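Local atomic coordinates of Dph2 (Pyrococcus horikoshii, PDB entry 3LZD), a protein that catalyses the first step of diphthamide biosynthesis, using a [4Fe-4S] cluster to transfer the 3-amino-3-carboxypropyl group of S-adenosyl-L-methionine to a histidine of elongation factor 2. Residues V203-G208 and F356-G361; E248-K253 and E352-D357; K260-K265 and E345-L350; R285-L290 and R295-I300. One frame throughout, in Å; residues are numbered along the deposited sequence.

Contact 1: residues V203-G208 and F356-G361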
# COMPACT_ATOMS: atom_id res chain seq x y z
N VAL A 203 -13.11 24.54 11.91
CA VAL A 203 -13.29 25.16 13.23
C VAL A 203 -12.93 26.65 13.24
O VAL A 203 -13.34 27.38 14.15
CB VAL A 203 -12.45 24.49 14.37
CG1 VAL A 203 -12.80 23.00 14.47
CG2 VAL A 203 -10.96 24.68 14.14
N ALA A 204 -12.19 27.10 12.24
CA ALA A 204 -11.76 28.50 12.18
C ALA A 204 -12.61 29.40 11.29
O ALA A 204 -12.31 30.59 11.14
CB ALA A 204 -10.30 28.57 11.72
N LYS A 205 -13.66 28.84 10.69
CA LYS A 205 -14.53 29.63 9.82
C LYS A 205 -15.66 30.23 10.65
O LYS A 205 -16.84 29.91 10.46
CB LYS A 205 -15.13 28.76 8.71
CG LYS A 205 -14.11 27.99 7.86
CD LYS A 205 -13.11 28.91 7.18
CE LYS A 205 -12.74 28.40 5.78
NZ LYS A 205 -12.41 26.95 5.73
N VAL A 206 -15.28 31.10 11.59
CA VAL A 206 -16.22 31.76 12.48
C VAL A 206 -15.85 33.23 12.53
O VAL A 206 -14.84 33.64 11.96
CB VAL A 206 -16.14 31.21 13.92
CG1 VAL A 206 -16.72 29.80 13.97
CG2 VAL A 206 -14.68 31.20 14.38
N ARG A 207 -16.70 34.01 13.21
CA ARG A 207 -16.46 35.44 13.37
C ARG A 207 -15.27 35.58 14.30
O ARG A 207 -15.19 34.88 15.32
CB ARG A 207 -17.70 36.10 13.98
N GLY A 208 -14.35 36.47 13.96
CA GLY A 208 -13.16 36.67 14.78
C GLY A 208 -12.19 37.53 14.00
O GLY A 208 -12.09 37.40 12.78
N PHE A 356 -6.99 26.99 -0.53
CA PHE A 356 -6.53 25.74 0.07
C PHE A 356 -7.46 24.56 -0.21
O PHE A 356 -8.66 24.64 0.01
CB PHE A 356 -6.37 25.92 1.58
CG PHE A 356 -5.35 25.01 2.19
CD1 PHE A 356 -4.00 25.34 2.15
CD2 PHE A 356 -5.73 23.81 2.78
CE1 PHE A 356 -3.03 24.49 2.70
CE2 PHE A 356 -4.77 22.95 3.33
CZ PHE A 356 -3.42 23.29 3.29
N ASP A 357 -6.89 23.46 -0.68
CA ASP A 357 -7.68 22.28 -0.96
C ASP A 357 -8.07 21.61 0.36
O ASP A 357 -7.25 20.95 1.00
CB ASP A 357 -6.87 21.30 -1.81
CG ASP A 357 -7.68 20.10 -2.24
OD1 ASP A 357 -7.13 18.97 -2.24
OD2 ASP A 357 -8.86 20.28 -2.58
N GLU A 358 -9.31 21.78 0.78
CA GLU A 358 -9.76 21.18 2.03
C GLU A 358 -10.67 19.99 1.76
O GLU A 358 -11.35 19.93 0.73
CB GLU A 358 -10.55 22.19 2.87
CG GLU A 358 -9.70 23.07 3.77
CD GLU A 358 -10.55 24.08 4.55
OE1 GLU A 358 -10.87 25.14 4.00
OE2 GLU A 358 -10.91 23.79 5.72
N ILE A 359 -10.69 19.04 2.69
CA ILE A 359 -11.58 17.90 2.57
C ILE A 359 -12.65 18.23 3.61
O ILE A 359 -12.41 18.10 4.82
CB ILE A 359 -10.88 16.58 2.92
CG1 ILE A 359 -9.83 16.26 1.86
CG2 ILE A 359 -11.90 15.45 3.03
CD1 ILE A 359 -9.02 14.98 2.13
N LEU A 360 -13.82 18.65 3.14
CA LEU A 360 -14.89 19.04 4.05
C LEU A 360 -15.89 17.94 4.35
O LEU A 360 -16.11 17.06 3.54
CB LEU A 360 -15.61 20.26 3.48
CG LEU A 360 -14.67 21.43 3.13
CD1 LEU A 360 -15.38 22.41 2.22
CD2 LEU A 360 -14.20 22.11 4.39
N GLY A 361 -16.46 18.01 5.56
CA GLY A 361 -17.47 17.04 5.97
C GLY A 361 -18.79 17.77 6.13
O GLY A 361 -18.91 18.94 5.75
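Next to the [4Fe-4S] site of this enzyme, a salt bridge ties Lys205, in the loop that leads into strand 210-214, to Glu358, the residue just before the cluster-lining Ile359. Lys205 NZ lies 2.9 Å from Glu358 OE1, on the syn lone pair of that oxygen, the one on the side of the second oxygen; from NZ to Glu358 OE2 the distance is 3.5 Å. The two side chains approach from opposite directions and meet at their charged ends. Glu358 reaches out with an extended chain (chi2 179°), whereas Lys205, the centre of an inverse gamma turn, bends at chi2, chi3 and chi4 to bring its amine back to the carboxylate. OE2 is taken by the backbone N of Tyr201, so both oxygens are engaged and the rotation of the carboxylate is probably limited. An alanine in place of Glu358 would probably leave the ammonium of Lys205 without its countercharge and the Tyr201 amide without its acceptor. The side chain of Glu358 is about 6 Å from that of Cys199, a cluster ligand, and about 9 Å from the cluster itself. Ile359 pairs through its backbone with Cys199. Helix 219-228 flanks both segments: Ala204 packs on its Leu224 and Glu358 on its Ala227, while Ala204 also touches Thr158 of strand 154-159.

Contact 2: residues E248-K253 and E352-D357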
# COMPACT_ATOMS: atom_id res chain seq x y z
N GLU A 248 2.92 34.16 1.98
CA GLU A 248 3.59 34.64 0.76
C GLU A 248 4.53 33.62 0.14
O GLU A 248 4.31 33.19 -0.99
CB GLU A 248 4.33 35.95 1.04
CG GLU A 248 4.99 36.56 -0.20
CD GLU A 248 5.04 38.08 -0.16
OE1 GLU A 248 5.61 38.65 0.80
OE2 GLU A 248 4.50 38.71 -1.10
N ARG A 249 5.58 33.24 0.85
CA ARG A 249 6.54 32.26 0.33
C ARG A 249 5.82 31.03 -0.25
O ARG A 249 6.01 30.67 -1.42
CB ARG A 249 7.47 31.80 1.45
CG ARG A 249 8.15 30.45 1.20
CD ARG A 249 9.41 30.58 0.35
NE ARG A 249 10.44 31.34 1.05
CZ ARG A 249 11.69 31.48 0.60
NH1 ARG A 249 12.06 30.92 -0.54
NH2 ARG A 249 12.56 32.20 1.30
N PHE A 250 5.01 30.39 0.58
CA PHE A 250 4.27 29.21 0.19
C PHE A 250 3.48 29.43 -1.10
O PHE A 250 3.59 28.66 -2.06
CB PHE A 250 3.31 28.81 1.32
CG PHE A 250 2.25 27.84 0.90
CD1 PHE A 250 2.54 26.50 0.72
CD2 PHE A 250 0.96 28.29 0.63
CE1 PHE A 250 1.56 25.62 0.30
CE2 PHE A 250 -0.03 27.41 0.21
CZ PHE A 250 0.27 26.07 0.04
N ILE A 251 2.70 30.50 -1.12
CA ILE A 251 1.88 30.81 -2.28
C ILE A 251 2.70 30.98 -3.56
O ILE A 251 2.31 30.47 -4.61
CB ILE A 251 1.01 32.06 -2.01
CG1 ILE A 251 -0.06 31.70 -0.97
CG2 ILE A 251 0.34 32.55 -3.30
CD1 ILE A 251 -0.92 32.86 -0.52
N ARG A 252 3.82 31.67 -3.47
CA ARG A 252 4.67 31.88 -4.65
C ARG A 252 5.14 30.52 -5.14
O ARG A 252 5.12 30.24 -6.35
CB ARG A 252 5.88 32.76 -4.30
N LYS A 253 5.55 29.67 -4.21
CA LYS A 253 6.03 28.34 -4.54
C LYS A 253 4.97 27.55 -5.29
O LYS A 253 5.29 26.77 -6.20
CB LYS A 253 6.45 27.58 -3.28
N GLU A 352 -9.16 32.57 -10.05
CA GLU A 352 -8.16 33.64 -10.03
C GLU A 352 -7.32 33.69 -8.75
O GLU A 352 -6.09 33.79 -8.82
CB GLU A 352 -8.85 34.99 -10.24
N GLU A 353 -7.97 33.63 -7.60
CA GLU A 353 -7.24 33.69 -6.33
C GLU A 353 -6.94 32.29 -5.81
O GLU A 353 -7.68 31.35 -6.08
CB GLU A 353 -8.06 34.48 -5.30
N TYR A 354 -5.84 32.17 -5.06
CA TYR A 354 -5.45 30.87 -4.50
C TYR A 354 -6.40 30.42 -3.40
O TYR A 354 -6.91 31.24 -2.64
CB TYR A 354 -4.03 30.93 -3.93
CG TYR A 354 -3.50 29.56 -3.61
CD1 TYR A 354 -3.86 28.90 -2.43
CD2 TYR A 354 -2.72 28.86 -4.54
CE1 TYR A 354 -3.48 27.59 -2.20
CE2 TYR A 354 -2.32 27.56 -4.31
CZ TYR A 354 -2.71 26.92 -3.14
OH TYR A 354 -2.34 25.62 -2.94
N GLU A 355 -6.62 29.12 -3.32
CA GLU A 355 -7.51 28.57 -2.31
C GLU A 355 -7.02 27.19 -1.84
O GLU A 355 -6.67 26.34 -2.66
CB GLU A 355 -8.91 28.49 -2.89
CG GLU A 355 -9.96 27.90 -1.97
CD GLU A 355 -11.35 28.01 -2.58
OE1 GLU A 355 -12.30 27.40 -2.03
OE2 GLU A 355 -11.50 28.71 -3.60
N PHE A 356 -6.99 26.99 -0.53
CA PHE A 356 -6.53 25.74 0.07
C PHE A 356 -7.46 24.56 -0.21
O PHE A 356 -8.66 24.64 0.01
CB PHE A 356 -6.37 25.92 1.58
CG PHE A 356 -5.35 25.01 2.19
CD1 PHE A 356 -4.00 25.34 2.15
CD2 PHE A 356 -5.73 23.81 2.78
CE1 PHE A 356 -3.03 24.49 2.70
CE2 PHE A 356 -4.77 22.95 3.33
CZ PHE A 356 -3.42 23.29 3.29
N ASP A 357 -6.89 23.46 -0.68
CA ASP A 357 -7.68 22.28 -0.96
C ASP A 357 -8.07 21.61 0.36
O ASP A 357 -7.25 20.95 1.00
CB ASP A 357 -6.87 21.30 -1.81
CG ASP A 357 -7.68 20.10 -2.24
OD1 ASP A 357 -7.13 18.97 -2.24
OD2 ASP A 357 -8.86 20.28 -2.58
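Residues 248-253 form the first turns of helix 248-261, and Phe250 on it faces Tyr354 in the irregular run 352-357, extended from Glu353 on, with no hydrogen bond between the two segments. The contact rests on one aromatic pair. Its rings meet in an offset edge-to-face stack, the edge of Phe250 turned toward the face of Tyr354, with planes at 81° and centroids 5.9 Å apart. The side chains cross at about a right angle. Phe250 CZ comes 4.0 Å from Tyr354 OH, and Phe250 CE2 lies 4.2 Å from Tyr354 CE1, so the touch is at the far, hydroxyl-bearing part of the tyrosine ring. On the helix, Phe250 has CG anti to the backbone N (chi1 164°), and this carries the ring beyond the helix surface toward 352-357. The hydroxyl of Tyr354 has its polar partner outside the pair, a hydrogen bond with Glu343 OE2 on helix 341-347. Leu328 of helix 325-328 and Val226 of helix 219-228 touch both side chains, which therefore sit where three helices and the extended run come together. Chemically, this is an apolar junction with a single polar fixture. The ring pair joins the two segments and the two neighbouring helices pack around it, while the bond to Glu343 satisfies the one polar atom of the pair and probably restrains how far the tyrosine ring can shift against Phe250.

Contact 3: residues K260-K265 and E345-L350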
# COMPACT_ATOMS: atom_id res chain seq x y z
N LYS A 260 5.13 25.44 -13.98
CA LYS A 260 5.79 24.27 -14.55
C LYS A 260 4.82 23.30 -15.20
O LYS A 260 5.23 22.44 -15.98
CB LYS A 260 6.58 23.53 -13.47
CG LYS A 260 7.61 24.37 -12.74
CD LYS A 260 8.28 23.55 -11.64
CE LYS A 260 9.29 24.38 -10.86
NZ LYS A 260 9.88 23.60 -9.73
N ALA A 261 3.53 23.42 -14.89
CA ALA A 261 2.55 22.51 -15.47
C ALA A 261 1.80 23.15 -16.64
O ALA A 261 1.03 22.49 -17.33
CB ALA A 261 1.57 22.06 -14.41
N MET A 262 2.04 24.44 -16.85
CA MET A 262 1.40 25.17 -17.93
C MET A 262 1.54 24.52 -19.30
O MET A 262 0.56 24.40 -20.04
CB MET A 262 1.94 26.60 -18.00
CG MET A 262 1.25 27.56 -17.06
SD MET A 262 -0.53 27.62 -17.39
CE MET A 262 -0.59 28.80 -18.74
N ASP A 263 2.75 24.09 -19.64
CA ASP A 263 2.99 23.48 -20.93
C ASP A 263 2.83 21.96 -20.94
O ASP A 263 3.38 21.29 -21.81
CB ASP A 263 4.39 23.86 -21.44
N ALA A 264 2.07 21.42 -19.99
CA ALA A 264 1.87 19.98 -19.94
C ALA A 264 0.58 19.62 -20.68
O ALA A 264 -0.40 20.36 -20.63
CB ALA A 264 1.80 19.51 -18.49
N LYS A 265 0.59 18.47 -21.36
CA LYS A 265 -0.59 18.06 -22.11
C LYS A 265 -1.27 16.84 -21.52
O LYS A 265 -2.50 16.72 -21.57
CB LYS A 265 -0.20 17.77 -23.56
N GLU A 345 -7.69 24.45 -11.43
CA GLU A 345 -8.64 25.46 -11.85
C GLU A 345 -7.93 26.80 -12.11
O GLU A 345 -8.32 27.55 -13.00
CB GLU A 345 -9.73 25.59 -10.79
CG GLU A 345 -10.34 24.23 -10.43
CD GLU A 345 -11.38 24.29 -9.32
OE1 GLU A 345 -11.13 24.94 -8.28
OE2 GLU A 345 -12.45 23.66 -9.49
N ILE A 346 -6.88 27.09 -11.36
CA ILE A 346 -6.14 28.32 -11.58
C ILE A 346 -5.36 28.16 -12.88
O ILE A 346 -5.36 29.06 -13.72
CB ILE A 346 -5.13 28.61 -10.45
CG1 ILE A 346 -5.88 29.06 -9.19
CG2 ILE A 346 -4.15 29.68 -10.88
CD1 ILE A 346 -4.95 29.39 -8.03
N LEU A 347 -4.71 27.01 -13.05
CA LEU A 347 -3.93 26.75 -14.26
C LEU A 347 -4.79 26.85 -15.52
O LEU A 347 -4.37 27.44 -16.52
CB LEU A 347 -3.28 25.37 -14.19
CG LEU A 347 -2.44 24.91 -15.40
CD1 LEU A 347 -1.42 23.88 -14.97
CD2 LEU A 347 -3.36 24.33 -16.46
N LEU A 348 -5.98 26.28 -15.47
CA LEU A 348 -6.89 26.32 -16.61
C LEU A 348 -7.50 27.71 -16.80
O LEU A 348 -8.21 27.95 -17.78
CB LEU A 348 -8.00 25.29 -16.44
CG LEU A 348 -7.59 23.83 -16.53
CD1 LEU A 348 -8.85 22.97 -16.55
CD2 LEU A 348 -6.77 23.59 -17.80
N GLY A 349 -7.25 28.61 -15.86
CA GLY A 349 -7.78 29.96 -15.96
C GLY A 349 -9.21 30.14 -15.50
O GLY A 349 -9.85 31.13 -15.83
N LEU A 350 -9.73 29.19 -14.72
CA LEU A 350 -11.11 29.28 -14.23
C LEU A 350 -11.20 29.96 -12.87
O LEU A 350 -12.21 30.57 -12.54
CB LEU A 350 -11.72 27.87 -14.13
CG LEU A 350 -11.98 27.12 -15.44
CD1 LEU A 350 -10.75 27.16 -16.34
CD2 LEU A 350 -12.35 25.69 -15.11
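Two helix ends meet here, beside the four-stranded parallel sheet that includes strand 317-320: the weakly bonded end of helix 248-261 with the type I beta turn Ala261-Ala264 that follows it, and the end of helix 341-347, which closes in a Schellman motif at Gly349. Across the contact the interaction is purely apolar, and Leu347 makes it. CG of Leu347 stands anti to the backbone N (chi1 178°), which sends its isobutyl group out toward 260-265. There CD1 goes to the alanine and CG to the methionine. Met262 folds at chi2 and chi3 and slides past Leu347 in the opposite direction, so that its sulfur lies alongside the leucine at 3.9 Å from Leu347 CG; the same SD is also 3.9 Å from Leu347 O. Met262 is on the exposed side, while Ala261 and Leu347 are buried, with Ala261 also packed on Ala317 and Leu347 on Ile258.

Hydrogen bonds shape each backbone separately, and none joins the two segments. In the turn, Ala264 N bonds to Ala261 O at 3.0 Å. At the other helix end, Leu350 N reaches Glu345 O at 2.8 Å and Gly349 N reaches Ile346 O at 2.9 Å, the paired bonds of the Schellman motif, with positive phi (82°) at the glycine. Glu345, at the start of its segment and away from 260-265, forms salt bridges with Arg351 and Arg285. The closest touch between the segments is made by the methyl of Ala261, whose CB is 3.5 Å from Leu347 CD1.

Contact 4: residues R285-L290 and R295-I300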
# COMPACT_ATOMS: atom_id res chain seq x y z
N ARG A 285 -14.49 14.90 -12.06
CA ARG A 285 -14.82 16.26 -12.49
C ARG A 285 -13.57 16.91 -13.06
O ARG A 285 -13.62 17.54 -14.12
CB ARG A 285 -15.34 17.06 -11.29
CG ARG A 285 -16.44 18.06 -11.61
CD ARG A 285 -15.93 19.49 -11.56
NE ARG A 285 -15.27 19.79 -10.29
CZ ARG A 285 -14.70 20.96 -10.02
NH1 ARG A 285 -14.72 21.94 -10.91
NH2 ARG A 285 -14.09 21.14 -8.86
N ILE A 286 -12.44 16.75 -12.38
CA ILE A 286 -11.17 17.32 -12.83
C ILE A 286 -10.69 16.69 -14.14
O ILE A 286 -10.08 17.35 -14.97
CB ILE A 286 -10.06 17.15 -11.75
CG1 ILE A 286 -10.42 17.99 -10.52
CG2 ILE A 286 -8.70 17.55 -12.30
CD1 ILE A 286 -10.70 19.44 -10.83
N VAL A 287 -10.97 15.41 -14.32
CA VAL A 287 -10.57 14.74 -15.56
C VAL A 287 -11.39 15.35 -16.69
O VAL A 287 -10.86 15.65 -17.76
CB VAL A 287 -10.84 13.22 -15.49
CG1 VAL A 287 -10.70 12.57 -16.88
CG2 VAL A 287 -9.86 12.58 -14.52
N LYS A 288 -12.67 15.56 -16.44
CA LYS A 288 -13.56 16.13 -17.45
C LYS A 288 -13.15 17.57 -17.77
O LYS A 288 -13.10 17.96 -18.93
CB LYS A 288 -15.01 16.09 -16.97
N LEU A 289 -12.82 18.33 -16.74
CA LEU A 289 -12.42 19.72 -16.94
C LEU A 289 -11.15 19.86 -17.76
O LEU A 289 -11.07 20.70 -18.66
CB LEU A 289 -12.23 20.43 -15.60
CG LEU A 289 -12.02 21.94 -15.73
CD1 LEU A 289 -13.33 22.60 -16.18
CD2 LEU A 289 -11.57 22.51 -14.39
N LEU A 290 -10.15 19.04 -17.47
CA LEU A 290 -8.90 19.12 -18.23
C LEU A 290 -9.14 18.78 -19.70
O LEU A 290 -8.62 19.46 -20.60
CB LEU A 290 -7.86 18.16 -17.65
CG LEU A 290 -7.15 18.61 -16.36
CD1 LEU A 290 -6.38 17.44 -15.78
CD2 LEU A 290 -6.22 19.77 -16.65
N ARG A 295 -6.43 19.33 -22.75
CA ARG A 295 -5.44 18.42 -22.16
C ARG A 295 -5.93 16.98 -22.11
O ARG A 295 -7.12 16.71 -22.24
CB ARG A 295 -5.10 18.85 -20.73
CG ARG A 295 -4.15 20.02 -20.61
CD ARG A 295 -4.83 21.33 -20.87
NE ARG A 295 -3.97 22.45 -20.48
CZ ARG A 295 -4.32 23.73 -20.61
NH1 ARG A 295 -3.48 24.69 -20.23
NH2 ARG A 295 -5.50 24.05 -21.12
N GLU A 296 -4.99 16.06 -21.95
CA GLU A 296 -5.34 14.66 -21.81
C GLU A 296 -5.28 14.41 -20.31
O GLU A 296 -4.42 14.97 -19.62
CB GLU A 296 -4.35 13.76 -22.55
CG GLU A 296 -4.39 13.88 -24.07
CD GLU A 296 -3.45 12.89 -24.75
OE1 GLU A 296 -3.69 11.67 -24.64
OE2 GLU A 296 -2.48 13.34 -25.39
N ALA A 297 -6.19 13.59 -19.80
CA ALA A 297 -6.21 13.31 -18.38
C ALA A 297 -6.71 11.90 -18.13
O ALA A 297 -7.70 11.47 -18.71
CB ALA A 297 -7.09 14.31 -17.66
N ARG A 298 -6.00 11.19 -17.26
CA ARG A 298 -6.36 9.83 -16.91
C ARG A 298 -6.53 9.74 -15.40
O ARG A 298 -5.69 10.23 -14.65
CB ARG A 298 -5.24 8.86 -17.33
CG ARG A 298 -5.45 7.43 -16.87
CD ARG A 298 -6.55 6.78 -17.68
NE ARG A 298 -6.24 6.92 -19.10
CZ ARG A 298 -7.14 7.15 -20.04
NH1 ARG A 298 -6.76 7.27 -21.31
NH2 ARG A 298 -8.42 7.27 -19.72
N LEU A 299 -7.62 9.12 -14.97
CA LEU A 299 -7.88 8.95 -13.54
C LEU A 299 -7.05 7.76 -13.02
O LEU A 299 -7.10 6.64 -13.57
CB LEU A 299 -9.38 8.73 -13.30
CG LEU A 299 -9.93 8.77 -11.88
CD1 LEU A 299 -11.30 9.41 -11.89
CD2 LEU A 299 -10.00 7.35 -11.28
N ILE A 300 -6.28 8.01 -11.97
CA ILE A 300 -5.42 6.98 -11.38
C ILE A 300 -5.86 6.64 -9.96
O ILE A 300 -6.03 7.52 -9.13
CB ILE A 300 -3.95 7.46 -11.34
CG1 ILE A 300 -3.48 7.77 -12.77
CG2 ILE A 300 -3.06 6.39 -10.68
CD1 ILE A 300 -2.21 8.61 -12.84
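Val287 and Leu290, one turn apart on helix 280-292, press against Ala297 and its neighbours on strand 296-302. The closely packed part is centred on the small side chain of Ala297. Its CB lies 3.7 Å from Leu290 CD1 and 3.9 Å from Leu290 CB, while Val287 CG1 comes 3.7 Å from the carbonyl oxygen of Ala297. The branches of the valine divide the work: CG1, anti to the backbone N (chi1 168°), goes to Ala297, and CG2 goes to Leu299, two residues further along the strand, 4.1 Å from its CB. Cutting Val287 back to an alanine here would probably open a gap between the helix and Ala297 and leave Leu299 CB without its neighbour from this turn. Val269 and Phe267 of the adjoining strand extend the apolar layer beneath the helix.

Toward the connection the contact is looser and more polar. Arg295 N donates to Leu290 O over 3.1 Å, with the donor 36° out of the carbonyl plane, and the arginine touches that oxygen through its CB. Its side chain then bends at chi2 and leads away from the helix, with NH2 bonded to His293 O. Glu296 points away from the helix and is exposed. Arg298, by contrast, is buried on the far side of the strand, held by Glu71 and Glu78 of the second subunit.

Helix and strand are nearly antiparallel, at 166° with their axes 7.4 Å apart, as expected for the second half of a beta-alpha-beta crossover, here 266-272, 280-292 and 296-302.

Overall arrangement
Following the chain, residues 203-208 come first and meet 356-361 near the end of the chain, so contact 1 closes the longest loop. Helix 248-261 then supplies the first segments of contacts 2 and 3. Contact 4, the short helix-to-strand connection of the beta-alpha-beta unit, nests within contact 3, which lies within contact 2. Contacts 1 and 2 share Phe356 and Asp357; a probable Lys265 O to Glu296 N hydrogen bond links contacts 3 and 4, and Ile346 packs on Tyr354. Contact 1 ties the loop before strand 210-214 of a five-stranded sheet to the run beside the cluster, while contacts 2 to 4 knit helices 248-261, 341-347 and 280-292 around the four-stranded sheet.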